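Local coordinates for protein peptidase S8 and S53, subtilisin, kexin, sedolisin (Mycobacterium smegmatis, PDB 4KG7) that probably cleaves peptide bonds as a subtilisin-like serine endopeptidase, the mycosin MycP3 of the ESX-3 type VII secretion system, at residues D90-T95 against P138-R143; R134-R139 against A155-T160; L232-G235 against R241-N244. All blocks are in the same frame, centred on the assembly; numbering follows the deposited sequence.

Contact 1 of 3, residues D90-T95 against P138-R143; sequences DYIEST and PRFAPR
I92 and F140 make the apolar part of this buried contact. The I92 methyl CG2 sits over one face of the F140 ring as a CH-pi contact. It is 3.7 Å from the ring centroid and shifted toward the rim. Its nearest ring atom is F140 CG, 3.4 Å from I92 CG2. The methyl lies anti to the I92 backbone N, and this carries it across to the ring.

E93 meets the same ring in a different way. Its carboxylate comes to the edge, with E93 OE2 3.4 Å from F140 CE2. The carboxylate and the ring are turned 56° against each other, and the two side chains cross at about a right angle. The other oxygen, E93 OE1, forms a salt bridge with R134, and the same R134 nitrogen also pairs with D90. R134 touches F140 as well.

A further set of polar bonds lies within 90-95 and shapes its turn. D90 OD1 accepts from I92 N at 2.8 Å, which makes an Asx turn. D90 OD2 takes two bonds from T95. T95 OG1 meets D90 OD2 at 2.7 Å, from above the carboxylate plane. T95 N meets D90 OD2 at 3.0 Å, on its anti lone pair.

F140 belongs to strand 140-142, which pairs antiparallel with strand 26-28. Residues 90-95 follow strand 85-90, an outermost strand of the parallel sheet. The contact therefore packs the small two-stranded antiparallel sheet onto the loop that follows the edge strand of the subtilisin core.

Its chemistry is divided. Contact with the ring is made by a methyl over the face and a carboxylate at the edge. The two acidic groups share one arginine, which probably offsets their charge and favours their ionised forms.

Contact 2 of 3, residues R134-R139 against A155-T160; sequences RQNSPR and ASDAET
The Q135 amide and the D157 carboxylate meet with their planes 73° apart, closer to perpendicular than to stacked, and their side chains cross at about a right angle. N136 ND2 and D157 OD1 are modelled too close, so details at that oxygen are doubtful.

The Q135 amide donates a hydrogen bond from NE2 to T160 OG1, 2.9 Å long. The hydroxyl is tilted 25° from the amide plane. Q135 leaves its backbone with CG anti to N and then bends at chi2 (-90°), which swings NE2 over to the helix. A weak bond from Q135 NE2 to D157 OD1 is less certain.

A water joins the backbone of 134-139 to the helix. It donates to Q135 O at 2.7 Å and pairs with T160 OG1 at 2.7 Å. A second water donates to Q135 OE1 at 2.8 Å. The other carboxylate oxygen, D157 OD2, is bonded to T182.

Helix 150-170 carries the chain from strand 129-134 toward strand 175-178, in a beta-alpha-beta crossover. The backbone of Q135 also bonds to that of D73, a predicted charge-relay residue. The chemistry is that of a polar seam: one buried glutamine amide and a water grip the threonine hydroxyl, tying the strand end to the helix close to the probable catalytic site.

Contact 3 of 3, residues L232-G235 against R241-N244; sequences LPSG and RNWN
N242 reaches across to L232, and its amide is the centre of this small surface contact. N242 ND2 donates to L232 O at 3.0 Å with an N-H...O angle of 153°. L232 O is tilted somewhat from the N242 amide plane, and the donor stands above the L232 carbonyl plane, 47° out of it. CG of N242 is anti to the backbone N (chi1 -159°), which extends the amide toward 232-235.

The S234 hydroxyl lies over a face of the same amide, with S234 OG 3.6 Å from N242 CG. P233 packs on the root of the N242 side chain, with P233 CA 4.0 Å from N242 CB, and P233 CG is 4.3 Å from R241 CA. Apart from the N242-L232 bond, the contact is van der Waals packing.

The CB of R241 points away from 232-235, and its guanidinium NH2 hydrogen-bonds to the backbone O of V281. The D239 carboxylate accepts from the backbone N of W243 (OD1) and of N244 (OD2). Both segments belong to the long loop between strands 209-213 and 248-251. Through V281, R241 ties this loop to strand 281-286, the outermost strand at one side of the parallel sheet.

From the N terminus, residues 90-95 leave the outer strand 85-90. The chain then runs through helix 104-113 and strand 129-134 before 138-143 returns to close contact 1. Contact 2 opens at 134-139, before contact 1 has closed, and closes on helix 150-170. The two therefore cross, share P138 and R139, and lie with centres about 8 Å apart. They touch where E93 and the backbone of Y91 meet R134, and where Y91 packs on T160. Together they join one sheet edge, the strand pair 26-28 and 140-142, and the helix. Contact 3 comes later, in series. It closes a short surface loop, its centre about 30 Å from that of contact 2.

Contact 1 of 3, residues D90-T95 against P138-R143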
loop_
_atom_site.group_PDB
_atom_site.type_symbol
_atom_site.label_atom_id
_atom_site.label_comp_id
_atom_site.label_asym_id
_atom_site.label_seq_id
_atom_site.Cartn_x
_atom_site.Cartn_y
_atom_site.Cartn_z
ATOM N N ASP A 90 15.088 1.799 -8.663
ATOM C CA ASP A 90 15.138 0.382 -8.316
ATOM C C ASP A 90 16.098 0.190 -7.128
ATOM O O ASP A 90 17.218 0.720 -7.122
ATOM C CB ASP A 90 15.624 -0.368 -9.567
ATOM C CG ASP A 90 15.468 -1.881 -9.493
ATOM O OD1 ASP A 90 15.068 -2.431 -8.459
ATOM O OD2 ASP A 90 15.786 -2.540 -10.514
ATOM N N TYR A 91 15.651 -0.587 -6.148
ATOM C CA TYR A 91 16.434 -0.942 -4.955
ATOM C C TYR A 91 16.816 -2.429 -4.995
ATOM O O TYR A 91 17.388 -2.921 -4.033
ATOM C CB TYR A 91 15.639 -0.638 -3.667
ATOM C CG TYR A 91 15.582 0.845 -3.444
ATOM C CD1 TYR A 91 14.644 1.635 -4.123
ATOM C CD2 TYR A 91 16.499 1.474 -2.640
ATOM C CE1 TYR A 91 14.613 3.018 -3.952
ATOM C CE2 TYR A 91 16.476 2.847 -2.466
ATOM C CZ TYR A 91 15.530 3.611 -3.124
ATOM O OH TYR A 91 15.514 4.987 -2.984
ATOM N N ILE A 92 16.555 -3.098 -6.122
ATOM C CA ILE A 92 16.831 -4.547 -6.291
ATOM C C ILE A 92 17.906 -4.739 -7.361
ATOM O O ILE A 92 19.004 -5.205 -7.060
ATOM C CB ILE A 92 15.554 -5.336 -6.621
ATOM C CG1 ILE A 92 14.545 -5.261 -5.457
ATOM C CG2 ILE A 92 15.900 -6.782 -6.893
ATOM C CD1 ILE A 92 14.938 -5.984 -4.187
ATOM N N GLU A 93 17.594 -4.334 -8.588
ATOM C CA GLU A 93 18.570 -4.251 -9.662
ATOM C C GLU A 93 18.832 -2.772 -9.956
ATOM O O GLU A 93 18.675 -1.929 -9.067
ATOM C CB GLU A 93 18.081 -5.006 -10.903
ATOM C CG GLU A 93 17.744 -6.478 -10.672
ATOM C CD GLU A 93 17.288 -7.169 -11.934
ATOM O OE1 GLU A 93 16.224 -6.799 -12.471
ATOM O OE2 GLU A 93 17.993 -8.105 -12.398
ATOM N N SER A 94 19.183 -2.454 -11.204
ATOM C CA SER A 94 19.495 -1.077 -11.600
ATOM C C SER A 94 18.556 -0.595 -12.695
ATOM O O SER A 94 18.923 0.260 -13.532
ATOM C CB SER A 94 20.959 -0.969 -12.056
ATOM O OG SER A 94 21.244 -1.867 -13.113
ATOM N N THR A 95 17.344 -1.131 -12.695
ATOM C CA THR A 95 16.319 -0.724 -13.652
ATOM C C THR A 95 15.750 0.637 -13.260
ATOM O O THR A 95 16.095 1.208 -12.233
ATOM C CB THR A 95 15.155 -1.762 -13.780
ATOM O OG1 THR A 95 14.318 -1.719 -12.612
ATOM C CG2 THR A 95 15.678 -3.172 -13.995
ATOM N N PRO A 138 10.365 -10.540 -3.890
ATOM C CA PRO A 138 10.756 -11.854 -3.359
ATOM C C PRO A 138 11.388 -12.775 -4.371
ATOM O O PRO A 138 11.821 -13.890 -3.992
ATOM C CB PRO A 138 9.439 -12.453 -2.888
ATOM C CG PRO A 138 8.391 -11.755 -3.613
ATOM C CD PRO A 138 8.905 -10.389 -3.988
ATOM N N ARG A 139 11.447 -12.354 -5.638
ATOM C CA ARG A 139 12.116 -13.150 -6.665
ATOM C C ARG A 139 13.641 -12.981 -6.614
ATOM O O ARG A 139 14.355 -13.637 -7.363
ATOM C CB ARG A 139 11.629 -12.767 -8.063
ATOM C CG ARG A 139 10.137 -12.946 -8.298
ATOM C CD ARG A 139 9.741 -14.400 -8.277
ATOM N NE ARG A 139 8.297 -14.560 -8.328
ATOM C CZ ARG A 139 7.501 -14.325 -7.288
ATOM N NH1 ARG A 139 8.001 -13.936 -6.118
ATOM N NH2 ARG A 139 6.193 -14.497 -7.401
ATOM N N PHE A 140 14.123 -12.070 -5.763
ATOM C CA PHE A 140 15.551 -11.753 -5.676
ATOM C C PHE A 140 16.068 -11.939 -4.262
ATOM O O PHE A 140 15.327 -11.848 -3.280
ATOM C CB PHE A 140 15.812 -10.309 -6.111
ATOM C CG PHE A 140 15.614 -10.082 -7.569
ATOM C CD1 PHE A 140 14.339 -10.026 -8.101
ATOM C CD2 PHE A 140 16.705 -9.929 -8.421
ATOM C CE1 PHE A 140 14.139 -9.831 -9.451
ATOM C CE2 PHE A 140 16.495 -9.709 -9.779
ATOM C CZ PHE A 140 15.217 -9.684 -10.293
ATOM N N ALA A 141 17.354 -12.226 -4.186
ATOM C CA ALA A 141 18.061 -12.341 -2.924
ATOM C C ALA A 141 19.481 -11.839 -3.134
ATOM O O ALA A 141 19.935 -11.722 -4.265
ATOM C CB ALA A 141 18.081 -13.788 -2.478
ATOM N N PRO A 142 20.199 -11.561 -2.040
ATOM C CA PRO A 142 21.605 -11.204 -2.171
ATOM C C PRO A 142 22.411 -12.238 -2.952
ATOM O O PRO A 142 22.221 -13.451 -2.786
ATOM C CB PRO A 142 22.075 -11.146 -0.723
ATOM C CG PRO A 142 20.874 -10.763 0.043
ATOM C CD PRO A 142 19.743 -11.476 -0.636
ATOM N N ARG A 143 23.314 -11.757 -3.790
ATOM C CA ARG A 143 24.168 -12.628 -4.571
ATOM C C ARG A 143 25.044 -13.473 -3.630
ATOM O O ARG A 143 25.229 -14.682 -3.844
ATOM C CB ARG A 143 25.027 -11.780 -5.507
ATOM C CG ARG A 143 25.664 -12.538 -6.647
ATOM C CD ARG A 143 26.491 -11.599 -7.508
ATOM N NE ARG A 143 27.629 -11.083 -6.748
ATOM C CZ ARG A 143 28.256 -9.927 -6.982
ATOM N NH1 ARG A 143 27.880 -9.136 -7.984
ATOM N NH2 ARG A 143 29.270 -9.567 -6.206
#

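Contact 2 of 3, residues R134-R139 against A155-T160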
loop_
_atom_site.group_PDB
_atom_site.type_symbol
_atom_site.label_atom_id
_atom_site.label_comp_id
_atom_site.label_asym_id
_atom_site.label_seq_id
_atom_site.Cartn_x
_atom_site.Cartn_y
_atom_site.Cartn_z
ATOM N N ARG A 134 10.782 0.528 -7.557
ATOM C CA ARG A 134 10.841 -0.869 -7.171
ATOM C C ARG A 134 11.694 -0.982 -5.912
ATOM O O ARG A 134 12.903 -0.864 -5.942
ATOM C CB ARG A 134 11.388 -1.824 -8.259
ATOM C CG ARG A 134 11.424 -3.266 -7.734
ATOM C CD ARG A 134 11.579 -4.327 -8.794
ATOM N NE ARG A 134 12.896 -4.326 -9.409
ATOM C CZ ARG A 134 13.298 -5.234 -10.284
ATOM N NH1 ARG A 134 12.514 -6.257 -10.594
ATOM N NH2 ARG A 134 14.513 -5.138 -10.820
ATOM N N GLN A 135 11.030 -1.218 -4.795
ATOM C CA GLN A 135 11.682 -1.296 -3.493
ATOM C C GLN A 135 11.939 -2.707 -3.034
ATOM O O GLN A 135 12.823 -2.932 -2.190
ATOM C CB GLN A 135 10.855 -0.494 -2.459
ATOM C CG GLN A 135 11.398 -0.480 -1.040
ATOM C CD GLN A 135 10.879 -1.627 -0.182
ATOM O OE1 GLN A 135 9.813 -2.210 -0.457
ATOM N NE2 GLN A 135 11.638 -1.993 0.847
ATOM N N ASN A 136 11.191 -3.664 -3.565
ATOM C CA ASN A 136 11.422 -5.056 -3.191
ATOM C C ASN A 136 10.900 -6.036 -4.182
ATOM O O ASN A 136 10.093 -5.698 -5.046
ATOM C CB ASN A 136 10.867 -5.368 -1.803
ATOM C CG ASN A 136 11.736 -6.402 -1.033
ATOM O OD1 ASN A 136 12.637 -7.141 -1.572
ATOM N ND2 ASN A 136 11.473 -6.451 0.279
ATOM N N SER A 137 11.403 -7.255 -4.097
ATOM C CA SER A 137 10.880 -8.377 -4.882
ATOM C C SER A 137 11.316 -9.647 -4.201
ATOM O O SER A 137 12.507 -9.823 -3.977
ATOM C CB SER A 137 11.420 -8.382 -6.302
ATOM O OG SER A 137 11.103 -9.662 -6.910
ATOM N N PRO A 138 10.365 -10.540 -3.890
ATOM C CA PRO A 138 10.756 -11.854 -3.359
ATOM C C PRO A 138 11.388 -12.775 -4.371
ATOM O O PRO A 138 11.821 -13.890 -3.992
ATOM C CB PRO A 138 9.439 -12.453 -2.888
ATOM C CG PRO A 138 8.391 -11.755 -3.613
ATOM C CD PRO A 138 8.905 -10.389 -3.988
ATOM N N ARG A 139 11.447 -12.354 -5.638
ATOM C CA ARG A 139 12.116 -13.150 -6.665
ATOM C C ARG A 139 13.641 -12.981 -6.614
ATOM O O ARG A 139 14.355 -13.637 -7.363
ATOM C CB ARG A 139 11.629 -12.767 -8.063
ATOM C CG ARG A 139 10.137 -12.946 -8.298
ATOM C CD ARG A 139 9.741 -14.400 -8.277
ATOM N NE ARG A 139 8.297 -14.560 -8.328
ATOM C CZ ARG A 139 7.501 -14.325 -7.288
ATOM N NH1 ARG A 139 8.001 -13.936 -6.118
ATOM N NH2 ARG A 139 6.193 -14.497 -7.401
ATOM N N ALA A 155 15.544 -6.059 8.247
ATOM C CA ALA A 155 16.390 -4.887 8.413
ATOM C C ALA A 155 16.751 -4.342 7.045
ATOM O O ALA A 155 16.717 -3.133 6.835
ATOM C CB ALA A 155 17.638 -5.234 9.186
ATOM N N SER A 156 17.065 -5.246 6.118
ATOM C CA SER A 156 17.422 -4.849 4.743
ATOM C C SER A 156 16.242 -4.137 4.066
ATOM O O SER A 156 16.395 -3.148 3.313
ATOM C CB SER A 156 17.861 -6.078 3.928
ATOM O OG SER A 156 17.932 -5.765 2.538
ATOM N N ASP A 157 15.060 -4.652 4.319
ATOM C CA ASP A 157 13.854 -4.095 3.739
ATOM C C ASP A 157 13.549 -2.705 4.290
ATOM O O ASP A 157 13.114 -1.812 3.571
ATOM C CB ASP A 157 12.687 -5.012 3.997
ATOM C CG ASP A 157 11.529 -4.669 3.156
ATOM O OD1 ASP A 157 11.597 -4.914 1.918
ATOM O OD2 ASP A 157 10.546 -4.129 3.715
ATOM N N ALA A 158 13.763 -2.525 5.583
ATOM C CA ALA A 158 13.515 -1.203 6.185
ATOM C C ALA A 158 14.493 -0.184 5.621
ATOM O O ALA A 158 14.179 1.001 5.508
ATOM C CB ALA A 158 13.633 -1.265 7.696
ATOM N N GLU A 159 15.711 -0.632 5.343
ATOM C CA GLU A 159 16.784 0.261 4.918
ATOM C C GLU A 159 16.444 0.813 3.541
ATOM O O GLU A 159 16.580 2.009 3.301
ATOM C CB GLU A 159 18.124 -0.482 4.934
ATOM C CG GLU A 159 19.362 0.391 4.734
ATOM C CD GLU A 159 19.612 0.802 3.280
ATOM O OE1 GLU A 159 19.321 0.030 2.347
ATOM O OE2 GLU A 159 20.169 1.907 3.095
ATOM N N THR A 160 15.973 -0.026 2.626
ATOM C CA THR A 160 15.579 0.483 1.319
ATOM C C THR A 160 14.247 1.222 1.378
ATOM O O THR A 160 14.064 2.209 0.648
ATOM C CB THR A 160 15.478 -0.622 0.265
ATOM O OG1 THR A 160 14.556 -1.617 0.721
ATOM C CG2 THR A 160 16.830 -1.240 0.012
HETATM O O HOH W 1 14.672 -4.036 -0.525
HETATM O O HOH W 2 9.059 -4.133 1.468
#

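Contact 3 of 3, residues L232-G235 against R241-N244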
loop_
_atom_site.group_PDB
_atom_site.type_symbol
_atom_site.label_atom_id
_atom_site.label_comp_id
_atom_site.label_asym_id
_atom_site.label_seq_id
_atom_site.Cartn_x
_atom_site.Cartn_y
_atom_site.Cartn_z
ATOM N N LEU A 232 -7.143 -7.709 20.407
ATOM C CA LEU A 232 -8.028 -6.593 20.178
ATOM C C LEU A 232 -8.094 -5.674 21.407
ATOM O O LEU A 232 -7.596 -6.039 22.477
ATOM C CB LEU A 232 -9.418 -7.143 19.843
ATOM C CG LEU A 232 -9.467 -8.027 18.594
ATOM C CD1 LEU A 232 -10.890 -8.500 18.426
ATOM C CD2 LEU A 232 -8.997 -7.281 17.360
ATOM N N PRO A 233 -8.698 -4.491 21.257
ATOM C CA PRO A 233 -8.860 -3.551 22.364
ATOM C C PRO A 233 -9.362 -4.259 23.623
ATOM O O PRO A 233 -10.265 -5.094 23.536
ATOM C CB PRO A 233 -9.886 -2.569 21.801
ATOM C CG PRO A 233 -9.474 -2.468 20.363
ATOM C CD PRO A 233 -9.258 -3.927 20.012
ATOM N N SER A 234 -8.777 -3.938 24.782
ATOM C CA SER A 234 -9.015 -4.690 26.033
ATOM C C SER A 234 -9.373 -3.828 27.255
ATOM O O SER A 234 -9.399 -4.320 28.398
ATOM C CB SER A 234 -7.775 -5.532 26.355
ATOM O OG SER A 234 -6.636 -4.706 26.467
ATOM N N GLY A 235 -9.660 -2.553 27.017
ATOM C CA GLY A 235 -10.058 -1.643 28.086
ATOM C C GLY A 235 -8.967 -1.217 29.055
ATOM O O GLY A 235 -9.274 -0.818 30.188
ATOM N N ARG A 241 -6.429 1.066 22.448
ATOM C CA ARG A 241 -6.249 0.217 21.255
ATOM C C ARG A 241 -5.363 -0.984 21.475
ATOM O O ARG A 241 -5.185 -1.794 20.562
ATOM C CB ARG A 241 -5.766 1.037 20.089
ATOM C CG ARG A 241 -6.730 2.190 19.853
ATOM C CD ARG A 241 -6.739 2.680 18.456
ATOM N NE ARG A 241 -7.007 1.623 17.486
ATOM C CZ ARG A 241 -6.989 1.836 16.183
ATOM N NH1 ARG A 241 -6.794 3.068 15.710
ATOM N NH2 ARG A 241 -7.188 0.827 15.356
ATOM N N ASN A 242 -4.827 -1.104 22.681
ATOM C CA ASN A 242 -4.041 -2.273 23.064
ATOM C C ASN A 242 -2.715 -2.381 22.319
ATOM O O ASN A 242 -2.345 -3.441 21.835
ATOM C CB ASN A 242 -4.852 -3.569 22.913
ATOM C CG ASN A 242 -4.278 -4.701 23.749
ATOM O OD1 ASN A 242 -3.331 -4.493 24.519
ATOM N ND2 ASN A 242 -4.829 -5.906 23.595
ATOM N N TRP A 243 -1.980 -1.279 22.283
ATOM C CA TRP A 243 -0.578 -1.300 21.893
ATOM C C TRP A 243 0.216 -2.238 22.793
ATOM O O TRP A 243 1.131 -2.893 22.330
ATOM C CB TRP A 243 0.039 0.106 21.948
ATOM C CG TRP A 243 -0.379 0.992 20.815
ATOM C CD1 TRP A 243 -1.492 1.783 20.757
ATOM C CD2 TRP A 243 0.314 1.195 19.571
ATOM N NE1 TRP A 243 -1.543 2.440 19.570
ATOM C CE2 TRP A 243 -0.446 2.116 18.821
ATOM C CE3 TRP A 243 1.503 0.701 19.027
ATOM C CZ2 TRP A 243 -0.056 2.560 17.537
ATOM C CZ3 TRP A 243 1.886 1.146 17.734
ATOM C CH2 TRP A 243 1.109 2.054 17.023
ATOM N N ASN A 244 -0.123 -2.269 24.081
ATOM C CA ASN A 244 0.665 -3.040 25.068
ATOM C C ASN A 244 0.683 -4.528 24.722
ATOM O O ASN A 244 1.665 -5.235 24.991
ATOM C CB ASN A 244 0.088 -2.884 26.477
ATOM C CG ASN A 244 0.293 -1.496 27.062
ATOM O OD1 ASN A 244 0.993 -0.646 26.503
ATOM N ND2 ASN A 244 -0.341 -1.257 28.187
#